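Local coordinates for protein endo-polygalacturonase (Pectobacterium carotovorum subsp. carotovorum, PDB 1BHE) that hydrolyses the alpha-1,4-galacturonosyl bonds of polygalacturonic acid, contributing to the maceration and soft-rotting of plant tissue, at residues P307-V313 against V341-N347; I328-T334 against V354-K360; A187-K193 against I214-A220; M207-N211 against R234-R238. All coordinates share one frame; numbering follows the deposited sequence.

Contact 1: residues P307-V313 against V341-N347; sequences PIVIDTV and VVLNGEN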
loop_
_atom_site.group_PDB
_atom_site.type_symbol
_atom_site.label_atom_id
_atom_site.label_comp_id
_atom_site.label_asym_id
_atom_site.label_seq_id
_atom_site.Cartn_x
_atom_site.Cartn_y
_atom_site.Cartn_z
ATOM N N PRO A 307 18.914 5.179 3.068
ATOM C CA PRO A 307 18.023 6.162 3.646
ATOM C C PRO A 307 17.340 7.074 2.652
ATOM O O PRO A 307 16.172 7.431 2.838
ATOM C CB PRO A 307 18.884 6.921 4.655
ATOM C CG PRO A 307 20.295 6.634 4.282
ATOM C CD PRO A 307 20.282 5.274 3.639
ATOM N N ILE A 308 18.035 7.517 1.613
ATOM C CA ILE A 308 17.469 8.371 0.582
ATOM C C ILE A 308 17.796 7.759 -0.778
ATOM O O ILE A 308 18.958 7.480 -1.078
ATOM C CB ILE A 308 17.947 9.833 0.599
ATOM C CG1 ILE A 308 17.568 10.536 1.901
ATOM C CG2 ILE A 308 17.377 10.598 -0.595
ATOM C CD1 ILE A 308 18.108 11.939 2.067
ATOM N N VAL A 309 16.769 7.507 -1.582
ATOM C CA VAL A 309 16.944 6.962 -2.915
ATOM C C VAL A 309 16.123 7.757 -3.933
ATOM O O VAL A 309 14.898 7.814 -3.867
ATOM C CB VAL A 309 16.541 5.484 -3.076
ATOM C CG1 VAL A 309 16.723 5.022 -4.525
ATOM C CG2 VAL A 309 17.310 4.540 -2.163
ATOM N N ILE A 310 16.817 8.358 -4.892
ATOM C CA ILE A 310 16.195 9.048 -6.012
ATOM C C ILE A 310 16.820 8.401 -7.252
ATOM O O ILE A 310 17.952 8.711 -7.625
ATOM C CB ILE A 310 16.345 10.569 -6.033
ATOM C CG1 ILE A 310 15.618 11.212 -4.851
ATOM C CG2 ILE A 310 15.818 11.130 -7.352
ATOM C CD1 ILE A 310 15.658 12.720 -4.796
ATOM N N ASP A 311 16.106 7.448 -7.840
ATOM C CA ASP A 311 16.624 6.710 -8.981
ATOM C C ASP A 311 15.713 6.734 -10.194
ATOM O O ASP A 311 14.626 6.155 -10.181
ATOM C CB ASP A 311 16.869 5.248 -8.569
ATOM C CG ASP A 311 17.894 4.576 -9.464
ATOM O OD1 ASP A 311 18.084 5.032 -10.609
ATOM O OD2 ASP A 311 18.521 3.593 -9.014
ATOM N N THR A 312 16.206 7.334 -11.275
ATOM C CA THR A 312 15.456 7.417 -12.517
ATOM C C THR A 312 15.675 6.210 -13.415
ATOM O O THR A 312 14.979 6.056 -14.425
ATOM C CB THR A 312 15.813 8.683 -13.323
ATOM O OG1 THR A 312 17.182 8.555 -13.742
ATOM C CG2 THR A 312 15.641 9.936 -12.489
ATOM N N VAL A 313 16.613 5.332 -13.084
ATOM C CA VAL A 313 16.840 4.115 -13.854
ATOM C C VAL A 313 16.891 2.917 -12.908
ATOM O O VAL A 313 17.803 2.094 -12.937
ATOM C CB VAL A 313 18.123 4.160 -14.699
ATOM C CG1 VAL A 313 17.949 4.997 -15.958
ATOM C CG2 VAL A 313 19.297 4.687 -13.885
ATOM N N VAL A 341 23.303 6.740 0.330
ATOM C CA VAL A 341 22.347 7.625 -0.321
ATOM C C VAL A 341 22.589 7.556 -1.828
ATOM O O VAL A 341 23.698 7.826 -2.298
ATOM C CB VAL A 341 22.435 9.081 0.154
ATOM C CG1 VAL A 341 21.674 10.022 -0.772
ATOM C CG2 VAL A 341 21.896 9.211 1.570
ATOM N N VAL A 342 21.556 7.179 -2.573
ATOM C CA VAL A 342 21.644 7.068 -4.018
ATOM C C VAL A 342 20.834 8.153 -4.720
ATOM O O VAL A 342 19.613 8.255 -4.580
ATOM C CB VAL A 342 21.178 5.686 -4.516
ATOM C CG1 VAL A 342 21.273 5.587 -6.030
ATOM C CG2 VAL A 342 21.990 4.569 -3.868
ATOM N N LEU A 343 21.528 8.980 -5.495
ATOM C CA LEU A 343 20.894 10.047 -6.264
ATOM C C LEU A 343 21.300 9.892 -7.728
ATOM O O LEU A 343 22.404 10.286 -8.122
ATOM C CB LEU A 343 21.254 11.428 -5.744
ATOM C CG LEU A 343 21.046 11.742 -4.266
ATOM C CD1 LEU A 343 21.679 13.077 -3.911
ATOM C CD2 LEU A 343 19.566 11.720 -3.910
ATOM N N ASN A 344 20.417 9.300 -8.522
ATOM C CA ASN A 344 20.686 9.053 -9.933
ATOM C C ASN A 344 19.649 9.697 -10.845
ATOM O O ASN A 344 18.484 9.300 -10.860
ATOM C CB ASN A 344 20.740 7.545 -10.184
ATOM C CG ASN A 344 21.164 7.176 -11.587
ATOM O OD1 ASN A 344 21.356 8.020 -12.463
ATOM N ND2 ASN A 344 21.317 5.878 -11.816
ATOM N N GLY A 345 20.090 10.669 -11.643
ATOM C CA GLY A 345 19.217 11.387 -12.549
ATOM C C GLY A 345 19.452 11.096 -14.019
ATOM O O GLY A 345 19.151 11.935 -14.871
ATOM N N GLU A 346 19.948 9.905 -14.336
ATOM C CA GLU A 346 20.158 9.502 -15.728
ATOM C C GLU A 346 18.849 9.609 -16.489
ATOM O O GLU A 346 17.771 9.381 -15.931
ATOM C CB GLU A 346 20.698 8.073 -15.760
ATOM C CG GLU A 346 21.128 7.530 -17.108
ATOM C CD GLU A 346 21.611 6.091 -17.030
ATOM O OE1 GLU A 346 22.385 5.758 -16.107
ATOM O OE2 GLU A 346 21.227 5.276 -17.894
ATOM N N ASN A 347 18.866 10.016 -17.753
ATOM C CA ASN A 347 17.666 10.134 -18.569
ATOM C C ASN A 347 16.852 11.396 -18.317
ATOM O O ASN A 347 15.895 11.653 -19.057
ATOM C CB ASN A 347 16.767 8.900 -18.431
ATOM C CG ASN A 347 17.313 7.662 -19.109
ATOM O OD1 ASN A 347 17.986 7.721 -20.137
ATOM N ND2 ASN A 347 17.025 6.501 -18.525
HETATM O O HOH W 1 20.586 3.359 -10.862
#
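Ile310 is bonded to the strand 341-344 through both of its backbone polar atoms: its N reaches Val342 O at 2.8 Å and its O receives Asn344 N at 2.7 Å, both nearly straight at 174° and 172°. Val342 N to Ile308 O and Thr312 N to Asn344 O continue the pattern in the two directions, setting Val309 beside Val342 and Asp311 beside Asn344 in parallel register. These are successive turns of the right-handed parallel beta-helix of family 28 glycosyl hydrolases, with strand 277-282 bonded to the far edge of 306-311. Apolar packing belongs to the inward face. Leu343 CD2 lies 4.0 Å from Ile310 CB and 4.1 Å from Ile308 CG2, so one methyl serves both isoleucines; Phe330, Trp325 and Met356 cover the same isoleucines from within. The other face carries Val309 and Val342, and the side chain of Val309 is about 9 Å from that of His251, a probable active-site residue. Polar side chains finish the strands on this second face. Asp311 OD1 and Asn344 OD1 each accept the backbone N two residues on, forming paired Asx turns. With CG of both residues anti to the backbone N, the two polar groups reach water 1, which donates to Asp311 OD2 and accepts from Asn344 ND2, 2.8 Å from each; carboxylate and amide planes stand 35° apart. Beyond them Thr312 OG1 points at Glu346 O, at a separation too short to be trusted.

Contact 2: residues I328-T334 against V354-K360; sequences ITFKDVT and VTMKNVK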
loop_
_atom_site.group_PDB
_atom_site.type_symbol
_atom_site.label_atom_id
_atom_site.label_comp_id
_atom_site.label_asym_id
_atom_site.label_seq_id
_atom_site.Cartn_x
_atom_site.Cartn_y
_atom_site.Cartn_z
ATOM N N ILE A 328 11.705 19.143 -4.838
ATOM C CA ILE A 328 11.866 18.016 -3.923
ATOM C C ILE A 328 12.715 18.466 -2.744
ATOM O O ILE A 328 13.869 18.879 -2.913
ATOM C CB ILE A 328 12.497 16.810 -4.641
ATOM C CG1 ILE A 328 11.640 16.368 -5.829
ATOM C CG2 ILE A 328 12.693 15.641 -3.688
ATOM C CD1 ILE A 328 12.350 15.497 -6.840
ATOM N N THR A 329 12.137 18.506 -1.544
ATOM C CA THR A 329 12.853 18.985 -0.372
ATOM C C THR A 329 12.900 17.987 0.776
ATOM O O THR A 329 11.956 17.247 1.054
ATOM C CB THR A 329 12.229 20.290 0.174
ATOM O OG1 THR A 329 10.872 20.020 0.567
ATOM C CG2 THR A 329 12.226 21.404 -0.855
ATOM N N PHE A 330 14.037 17.968 1.464
ATOM C CA PHE A 330 14.247 17.149 2.647
ATOM C C PHE A 330 14.655 18.087 3.791
ATOM O O PHE A 330 15.606 18.849 3.628
ATOM C CB PHE A 330 15.319 16.088 2.470
ATOM C CG PHE A 330 15.146 15.072 1.386
ATOM C CD1 PHE A 330 15.405 15.381 0.064
ATOM C CD2 PHE A 330 14.731 13.782 1.692
ATOM C CE1 PHE A 330 15.242 14.442 -0.936
ATOM C CE2 PHE A 330 14.578 12.832 0.701
ATOM C CZ PHE A 330 14.830 13.161 -0.614
ATOM N N LYS A 331 13.955 18.029 4.912
ATOM C CA LYS A 331 14.255 18.884 6.051
ATOM C C LYS A 331 14.200 18.124 7.367
ATOM O O LYS A 331 13.236 17.412 7.665
ATOM C CB LYS A 331 13.281 20.068 6.108
ATOM C CG LYS A 331 13.594 21.074 7.204
ATOM C CD LYS A 331 12.829 22.372 6.999
ATOM C CE LYS A 331 13.434 23.516 7.795
ATOM N NZ LYS A 331 13.607 23.172 9.232
ATOM N N ASP A 332 15.244 18.296 8.193
ATOM C CA ASP A 332 15.314 17.622 9.486
ATOM C C ASP A 332 15.139 16.109 9.319
ATOM O O ASP A 332 14.212 15.504 9.858
ATOM C CB ASP A 332 14.235 18.167 10.434
ATOM C CG ASP A 332 14.517 19.597 10.857
ATOM O OD1 ASP A 332 15.707 19.954 10.992
ATOM O OD2 ASP A 332 13.549 20.362 11.053
ATOM N N VAL A 333 16.047 15.505 8.563
ATOM C CA VAL A 333 16.039 14.065 8.315
ATOM C C VAL A 333 17.313 13.462 8.916
ATOM O O VAL A 333 18.414 13.903 8.574
ATOM C CB VAL A 333 15.948 13.745 6.817
ATOM C CG1 VAL A 333 16.178 12.266 6.534
ATOM C CG2 VAL A 333 14.592 14.163 6.250
ATOM N N THR A 334 17.164 12.506 9.824
ATOM C CA THR A 334 18.301 11.877 10.471
ATOM C C THR A 334 18.346 10.365 10.241
ATOM O O THR A 334 17.336 9.667 10.311
ATOM C CB THR A 334 18.291 12.090 12.000
ATOM O OG1 THR A 334 18.118 13.471 12.334
ATOM C CG2 THR A 334 19.591 11.597 12.627
ATOM N N VAL A 354 17.670 19.078 -5.972
ATOM C CA VAL A 354 17.085 18.663 -4.706
ATOM C C VAL A 354 17.591 19.528 -3.555
ATOM O O VAL A 354 18.751 19.942 -3.537
ATOM C CB VAL A 354 17.373 17.187 -4.368
ATOM C CG1 VAL A 354 16.489 16.241 -5.169
ATOM C CG2 VAL A 354 18.841 16.854 -4.598
ATOM N N THR A 355 16.727 19.799 -2.583
ATOM C CA THR A 355 17.091 20.615 -1.431
ATOM C C THR A 355 17.170 19.772 -0.166
ATOM O O THR A 355 16.233 19.064 0.203
ATOM C CB THR A 355 16.105 21.779 -1.218
ATOM O OG1 THR A 355 16.197 22.697 -2.315
ATOM C CG2 THR A 355 16.394 22.536 0.069
ATOM N N MET A 356 18.321 19.838 0.501
ATOM C CA MET A 356 18.536 19.104 1.738
ATOM C C MET A 356 18.869 20.041 2.894
ATOM O O MET A 356 19.986 20.562 2.970
ATOM C CB MET A 356 19.663 18.084 1.575
ATOM C CG MET A 356 19.499 17.106 0.429
ATOM S SD MET A 356 20.063 15.450 0.856
ATOM C CE MET A 356 19.397 14.507 -0.512
ATOM N N LYS A 357 17.918 20.263 3.792
ATOM C CA LYS A 357 18.133 21.122 4.949
ATOM C C LYS A 357 18.187 20.288 6.224
ATOM O O LYS A 357 17.257 19.560 6.561
ATOM C CB LYS A 357 17.055 22.199 5.078
ATOM C CG LYS A 357 16.817 23.015 3.818
ATOM C CD LYS A 357 16.361 24.428 4.143
ATOM C CE LYS A 357 14.843 24.542 4.111
ATOM N NZ LYS A 357 14.388 25.954 4.265
ATOM N N ASN A 358 19.307 20.371 6.936
ATOM C CA ASN A 358 19.512 19.633 8.170
ATOM C C ASN A 358 19.312 18.128 8.005
ATOM O O ASN A 358 18.571 17.482 8.746
ATOM C CB ASN A 358 18.623 20.183 9.288
ATOM C CG ASN A 358 19.050 19.719 10.664
ATOM O OD1 ASN A 358 20.218 19.405 10.903
ATOM N ND2 ASN A 358 18.109 19.680 11.600
ATOM N N VAL A 359 19.993 17.554 7.024
ATOM C CA VAL A 359 19.944 16.119 6.756
ATOM C C VAL A 359 21.197 15.515 7.386
ATOM O O VAL A 359 22.297 15.777 6.897
ATOM C CB VAL A 359 19.877 15.796 5.260
ATOM C CG1 VAL A 359 20.066 14.311 4.981
ATOM C CG2 VAL A 359 18.549 16.268 4.673
ATOM N N LYS A 360 21.034 14.775 8.474
ATOM C CA LYS A 360 22.188 14.214 9.159
ATOM C C LYS A 360 22.353 12.710 8.988
ATOM O O LYS A 360 21.557 11.910 9.475
ATOM C CB LYS A 360 22.127 14.545 10.657
ATOM C CG LYS A 360 22.448 15.996 10.985
ATOM C CD LYS A 360 21.572 16.504 12.122
ATOM C CE LYS A 360 22.406 17.194 13.191
ATOM N NZ LYS A 360 22.233 16.552 14.524
HETATM O O HOH W 2 18.507 16.197 11.433
#
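Phe330 and Met356 run side by side and point the same way into the interior. Met356 CE comes to 4.1 Å from Phe330 CD1, and SD stands 5.3 Å from the ring centroid, an oblique Met-aromatic contact. Thr355 O meets the ring at its edge, in plane, while Val359 CG2 presses on Phe330 CB at 3.9 Å. On the opposite face Thr329 and Thr355 also lie alongside each other, CG2 of the first 3.9 Å from CB of the second. Next to them the long chains of Lys331 and Lys357 meet obliquely through their CE atoms, with the two NZ atoms 5.7 Å apart. A bend at the last torsion of Lys331 (chi4 -52°) carries its NZ to Asp332 OD2 in a weak salt bridge. At the corner Asp332 OD1 takes the N-H of Asn358 ND2, its carboxylate almost perpendicular to the amide (88°); the modelled 2.5 Å is doubtfully short. Asp332 and Asn358 both adopt left-handed backbone angles, turning each chain from one sheet face to the next. Phe330 also stacks on Tyr296 of the preceding turn. Such in-register stacking of side chains from coil to coil, Thr on Thr and Lys on Lys among them, is characteristic of the right-handed parallel beta-helix.

Contact 3: residues A187-K193 against I214-A220; sequences AWKTTIK and IAYSNIA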
loop_
_atom_site.group_PDB
_atom_site.type_symbol
_atom_site.label_atom_id
_atom_site.label_comp_id
_atom_site.label_asym_id
_atom_site.label_seq_id
_atom_site.Cartn_x
_atom_site.Cartn_y
_atom_site.Cartn_z
ATOM N N ALA A 187 -6.367 6.578 5.890
ATOM C CA ALA A 187 -5.965 5.399 6.654
ATOM C C ALA A 187 -5.402 5.962 7.974
ATOM O O ALA A 187 -4.504 6.802 7.932
ATOM C CB ALA A 187 -4.945 4.545 5.941
ATOM N N TRP A 188 -6.008 5.605 9.091
ATOM C CA TRP A 188 -5.622 6.175 10.391
ATOM C C TRP A 188 -5.594 5.066 11.429
ATOM O O TRP A 188 -6.518 4.258 11.489
ATOM C CB TRP A 188 -6.640 7.245 10.750
ATOM C CG TRP A 188 -6.355 8.111 11.934
ATOM C CD1 TRP A 188 -6.083 7.724 13.213
ATOM C CD2 TRP A 188 -6.345 9.548 11.938
ATOM N NE1 TRP A 188 -5.895 8.828 14.014
ATOM C CE2 TRP A 188 -6.053 9.961 13.251
ATOM C CE3 TRP A 188 -6.565 10.520 10.955
ATOM C CZ2 TRP A 188 -5.962 11.305 13.604
ATOM C CZ3 TRP A 188 -6.472 11.853 11.306
ATOM C CH2 TRP A 188 -6.181 12.234 12.626
ATOM N N LYS A 189 -4.498 4.937 12.172
ATOM C CA LYS A 189 -4.361 3.833 13.122
ATOM C C LYS A 189 -4.491 2.489 12.416
ATOM O O LYS A 189 -5.084 1.545 12.923
ATOM C CB LYS A 189 -5.338 3.971 14.292
ATOM C CG LYS A 189 -4.779 4.896 15.377
ATOM C CD LYS A 189 -5.841 5.299 16.388
ATOM C CE LYS A 189 -5.245 6.183 17.489
ATOM N NZ LYS A 189 -6.330 6.759 18.348
ATOM N N THR A 190 -3.891 2.382 11.230
ATOM C CA THR A 190 -3.910 1.147 10.460
ATOM C C THR A 190 -2.611 0.405 10.764
ATOM O O THR A 190 -1.541 1.010 10.679
ATOM C CB THR A 190 -4.021 1.400 8.947
ATOM O OG1 THR A 190 -5.328 1.905 8.639
ATOM C CG2 THR A 190 -3.814 0.121 8.149
ATOM N N THR A 191 -2.722 -0.858 11.155
ATOM C CA THR A 191 -1.521 -1.659 11.396
ATOM C C THR A 191 -1.383 -2.679 10.274
ATOM O O THR A 191 -2.351 -3.378 9.988
ATOM C CB THR A 191 -1.573 -2.372 12.762
ATOM O OG1 THR A 191 -1.540 -1.354 13.774
ATOM C CG2 THR A 191 -0.378 -3.295 12.957
ATOM N N ILE A 192 -0.225 -2.732 9.633
ATOM C CA ILE A 192 0.044 -3.705 8.579
ATOM C C ILE A 192 1.258 -4.535 9.016
ATOM O O ILE A 192 2.301 -3.958 9.347
ATOM C CB ILE A 192 0.312 -3.063 7.208
ATOM C CG1 ILE A 192 -1.013 -2.644 6.561
ATOM C CG2 ILE A 192 1.054 -3.995 6.249
ATOM C CD1 ILE A 192 -0.856 -1.579 5.492
ATOM N N LYS A 193 1.112 -5.859 9.017
ATOM C CA LYS A 193 2.218 -6.723 9.417
ATOM C C LYS A 193 2.259 -7.993 8.572
ATOM O O LYS A 193 1.401 -8.870 8.639
ATOM C CB LYS A 193 2.163 -7.069 10.900
ATOM C CG LYS A 193 3.346 -7.857 11.429
ATOM C CD LYS A 193 4.689 -7.168 11.215
ATOM C CE LYS A 193 5.811 -8.048 11.760
ATOM N NZ LYS A 193 7.119 -7.338 11.796
ATOM N N ILE A 214 -2.436 9.276 5.261
ATOM C CA ILE A 214 -2.025 8.063 5.982
ATOM C C ILE A 214 -1.419 8.572 7.300
ATOM O O ILE A 214 -0.402 9.269 7.251
ATOM C CB ILE A 214 -1.056 7.172 5.209
ATOM C CG1 ILE A 214 -1.676 6.652 3.905
ATOM C CG2 ILE A 214 -0.621 5.999 6.090
ATOM C CD1 ILE A 214 -0.719 5.954 2.963
ATOM N N ALA A 215 -2.086 8.334 8.426
ATOM C CA ALA A 215 -1.610 8.882 9.695
ATOM C C ALA A 215 -1.742 7.946 10.879
ATOM O O ALA A 215 -2.585 7.051 10.936
ATOM C CB ALA A 215 -2.385 10.168 10.006
ATOM N N TYR A 216 -0.830 8.101 11.845
ATOM C CA TYR A 216 -0.822 7.306 13.068
ATOM C C TYR A 216 -0.900 5.812 12.804
ATOM O O TYR A 216 -1.579 5.071 13.520
ATOM C CB TYR A 216 -1.975 7.771 13.973
ATOM C CG TYR A 216 -1.787 9.208 14.422
ATOM C CD1 TYR A 216 -0.853 9.530 15.394
ATOM C CD2 TYR A 216 -2.531 10.233 13.850
ATOM C CE1 TYR A 216 -0.668 10.849 15.794
ATOM C CE2 TYR A 216 -2.349 11.548 14.236
ATOM C CZ TYR A 216 -1.424 11.846 15.216
ATOM O OH TYR A 216 -1.245 13.156 15.602
ATOM N N SER A 217 -0.199 5.352 11.779
ATOM C CA SER A 217 -0.220 3.960 11.368
ATOM C C SER A 217 1.146 3.310 11.519
ATOM O O SER A 217 2.162 3.970 11.724
ATOM C CB SER A 217 -0.751 3.872 9.929
ATOM O OG SER A 217 -2.102 4.311 9.880
ATOM N N ASN A 218 1.148 1.989 11.457
ATOM C CA ASN A 218 2.356 1.185 11.657
ATOM C C ASN A 218 2.455 0.164 10.535
ATOM O O ASN A 218 1.598 -0.720 10.444
ATOM C CB ASN A 218 2.234 0.501 13.024
ATOM C CG ASN A 218 3.577 -0.056 13.459
ATOM O OD1 ASN A 218 4.165 -0.820 12.696
ATOM N ND2 ASN A 218 4.040 0.354 14.633
ATOM N N ILE A 219 3.429 0.329 9.645
ATOM C CA ILE A 219 3.528 -0.558 8.484
ATOM C C ILE A 219 4.840 -1.320 8.411
ATOM O O ILE A 219 5.913 -0.738 8.276
ATOM C CB ILE A 219 3.316 0.234 7.176
ATOM C CG1 ILE A 219 1.949 0.933 7.163
ATOM C CG2 ILE A 219 3.428 -0.676 5.958
ATOM C CD1 ILE A 219 1.752 1.898 6.011
ATOM N N ALA A 220 4.748 -2.644 8.476
ATOM C CA ALA A 220 5.917 -3.522 8.369
ATOM C C ALA A 220 5.536 -4.642 7.401
ATOM O O ALA A 220 4.575 -5.373 7.654
ATOM C CB ALA A 220 6.331 -4.078 9.713
HETATM O O HOH W 3 3.306 -3.401 11.998
#
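Thr190 N donates a hydrogen bond to Ser217 OG, 3.0 Å away, at the corner where the two chains turn together. This hydroxyl is used twice: as donor it reaches Ala215 O at 3.0 Å, coming from well above the carbonyl plane. Its position, anti to the Ser217 carbonyl carbon (chi1 -64°), lets OG meet both partners. Ala215 O is therefore doubly satisfied, since Lys189 N also binds it, at 3.1 Å and in the carbonyl plane. On one side of the corner Ala215 N pairs with Ala187 O; on the other, Asn218 N with Thr190 O, Ile192 N with Asn218 O, and Ala220 N with Ile192 O. Water 3 adds a second donor to Ile192 O at 2.9 Å and also donates to Asn218 OD1. Lys189 NZ is paired with Glu8. Outside the corner Tyr216 CD2 lies 3.3 Å above the Trp188 ring plane, toward its rim; the ring planes are inclined at 34° in an oblique pairing, and Tyr216 separately stacks with His244. Inside, Ile192 and Ile219 run alongside each other, CG2 to CG2 4.1 Å. In the parallel beta-helix, strands 162-165 and 167-170 flank 187-193 on the preceding turn, Asn245 binds Ser217 N and Ile214 O from the next, and Ile204 of strand 204-207 packs on Ala187, Ile192 and Ile214 across the interior.

Contact 4: residues M207-N211 against R234-R238; sequences MSSKN and RAETR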
loop_
_atom_site.group_PDB
_atom_site.type_symbol
_atom_site.label_atom_id
_atom_site.label_comp_id
_atom_site.label_asym_id
_atom_site.label_seq_id
_atom_site.Cartn_x
_atom_site.Cartn_y
_atom_site.Cartn_z
ATOM N N MET A 207 -3.093 4.930 -6.363
ATOM C CA MET A 207 -2.812 4.779 -7.785
ATOM C C MET A 207 -3.684 5.715 -8.617
ATOM O O MET A 207 -4.896 5.517 -8.694
ATOM C CB MET A 207 -3.095 3.336 -8.239
ATOM C CG MET A 207 -2.152 2.289 -7.676
ATOM S SD MET A 207 -2.539 0.623 -8.264
ATOM C CE MET A 207 -1.271 -0.297 -7.381
ATOM N N SER A 208 -3.099 6.771 -9.178
ATOM C CA SER A 208 -3.847 7.760 -9.956
ATOM C C SER A 208 -5.043 8.251 -9.136
ATOM O O SER A 208 -6.195 8.232 -9.579
ATOM C CB SER A 208 -4.274 7.191 -11.307
ATOM O OG SER A 208 -3.208 7.272 -12.261
ATOM N N SER A 209 -4.767 8.676 -7.906
ATOM C CA SER A 209 -5.827 9.115 -6.995
ATOM C C SER A 209 -5.438 10.421 -6.321
ATOM O O SER A 209 -4.249 10.745 -6.267
ATOM C CB SER A 209 -6.069 8.031 -5.932
ATOM O OG SER A 209 -6.683 6.887 -6.509
ATOM N N LYS A 210 -6.411 11.171 -5.804
ATOM C CA LYS A 210 -6.084 12.408 -5.111
ATOM C C LYS A 210 -6.662 12.399 -3.692
ATOM O O LYS A 210 -7.544 11.613 -3.375
ATOM C CB LYS A 210 -6.548 13.671 -5.820
ATOM C CG LYS A 210 -7.731 13.573 -6.749
ATOM C CD LYS A 210 -7.700 14.573 -7.894
ATOM C CE LYS A 210 -6.421 14.588 -8.698
ATOM N NZ LYS A 210 -6.522 14.078 -10.092
ATOM N N ASN A 211 -6.141 13.313 -2.894
ATOM C CA ASN A 211 -6.565 13.568 -1.527
ATOM C C ASN A 211 -6.490 12.348 -0.624
ATOM O O ASN A 211 -7.471 11.717 -0.245
ATOM C CB ASN A 211 -7.969 14.199 -1.543
ATOM C CG ASN A 211 -7.943 15.521 -2.309
ATOM O OD1 ASN A 211 -7.055 16.350 -2.094
ATOM N ND2 ASN A 211 -8.899 15.717 -3.208
ATOM N N ARG A 234 -4.481 7.963 -17.167
ATOM C CA ARG A 234 -5.344 7.970 -15.991
ATOM C C ARG A 234 -5.088 9.262 -15.221
ATOM O O ARG A 234 -4.214 10.047 -15.605
ATOM C CB ARG A 234 -5.136 6.743 -15.112
ATOM C CG ARG A 234 -5.801 5.477 -15.641
ATOM C CD ARG A 234 -5.116 4.225 -15.114
ATOM N NE ARG A 234 -5.325 4.053 -13.676
ATOM C CZ ARG A 234 -4.802 3.057 -12.966
ATOM N NH1 ARG A 234 -4.038 2.132 -13.538
ATOM N NH2 ARG A 234 -5.023 2.966 -11.659
ATOM N N ALA A 235 -5.852 9.486 -14.156
ATOM C CA ALA A 235 -5.722 10.706 -13.380
ATOM C C ALA A 235 -4.348 10.932 -12.775
ATOM O O ALA A 235 -3.593 10.012 -12.460
ATOM C CB ALA A 235 -6.765 10.734 -12.263
ATOM N N GLU A 236 -4.065 12.217 -12.511
ATOM C CA GLU A 236 -2.853 12.562 -11.783
ATOM C C GLU A 236 -3.038 12.169 -10.313
ATOM O O GLU A 236 -4.162 12.129 -9.818
ATOM C CB GLU A 236 -2.539 14.058 -11.863
ATOM C CG GLU A 236 -2.105 14.458 -13.266
ATOM C CD GLU A 236 -2.129 15.949 -13.523
ATOM O OE1 GLU A 236 -2.505 16.722 -12.621
ATOM O OE2 GLU A 236 -1.784 16.340 -14.659
ATOM N N THR A 237 -1.931 11.860 -9.658
ATOM C CA THR A 237 -1.958 11.562 -8.228
ATOM C C THR A 237 -1.530 12.840 -7.523
ATOM O O THR A 237 -0.398 13.288 -7.720
ATOM C CB THR A 237 -1.008 10.404 -7.876
ATOM O OG1 THR A 237 -1.567 9.199 -8.408
ATOM C CG2 THR A 237 -0.819 10.282 -6.375
ATOM N N ARG A 238 -2.430 13.470 -6.777
ATOM C CA ARG A 238 -2.149 14.723 -6.114
ATOM C C ARG A 238 -2.659 14.799 -4.680
ATOM O O ARG A 238 -3.681 14.221 -4.320
ATOM C CB ARG A 238 -2.870 15.895 -6.821
ATOM C CG ARG A 238 -2.528 16.111 -8.275
ATOM C CD ARG A 238 -3.261 17.333 -8.835
ATOM N NE ARG A 238 -2.561 17.759 -10.034
ATOM C CZ ARG A 238 -1.685 18.746 -10.146
ATOM N NH1 ARG A 238 -1.335 19.512 -9.129
ATOM N NH2 ARG A 238 -1.167 18.927 -11.354
#
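Ser208 OG donates to Ala235 O, lying in the carbonyl plane 2.8 Å away, where the bend at Ser208 and the loop 234-236 lead, on successive turns of the right-handed parallel beta-helix, into strands 210-215 and 237-243. This inner end is the tight one. Ser208 and Thr237 are buried, and their hydroxyls hold the backbones together: Ser208 OG additionally bonds Tyr231 N, while Thr237 OG1 accepts Ser209 N at 3.3 Å and is linked to Lys229 O. The threonine oxygen sits anti to its own carbonyl carbon (chi1 -70°), which turns it toward the bend at Ser208 and Ser209. Ser209 O approaches Thr237 CA at 3.1 Å in a CA-H...O contact, but its bond from Arg238 N is weak. A firmer backbone bond follows, Asn211 N to Arg238 O at 3.0 Å.

The outer side is looser and built from long charged chains. At the exposed end, Arg234 NH2 comes near CB of the buried Met207; its guanidinium forms a salt bridge with Asp181 and a cation-pi contact with Tyr231. Lys210 and Arg238 lie alongside each other and point the same way, touching sparingly. The lysine is folded over at its last two torsions, bringing NZ down to Glu236 O at 3.1 Å, a bond tilted from the carbonyl plane. Arg238 instead extends as far as NE, makes a cation-pi contact with Tyr263, and meets Glu236 side-on: its NE at 2.8 Å and NH2 at 2.9 Å both bind the single oxygen OE1, which lies in the guanidinium plane.

Overall arrangement
From the N terminus, the chain first lays down 187-193, then 207-211; contact 3 closes on the first when 214-220 returns beside it, and contact 4 on the second at 234-238. The two loops thus cross, sharing strand 210-215, whose beginning belongs to contact 4 and whose end to contact 3. Much later the same alternation recurs: 307-313, 328-334, 341-347 and 354-360 close contact 1 and then contact 2, again crossed. Contacts 1 and 2 touch through the interior, for instance by Ile310 CD1 on Val354 CG1, so they join opposing walls of the coil near its C-terminal end. The earlier pair ties together central turns, without touching the later one.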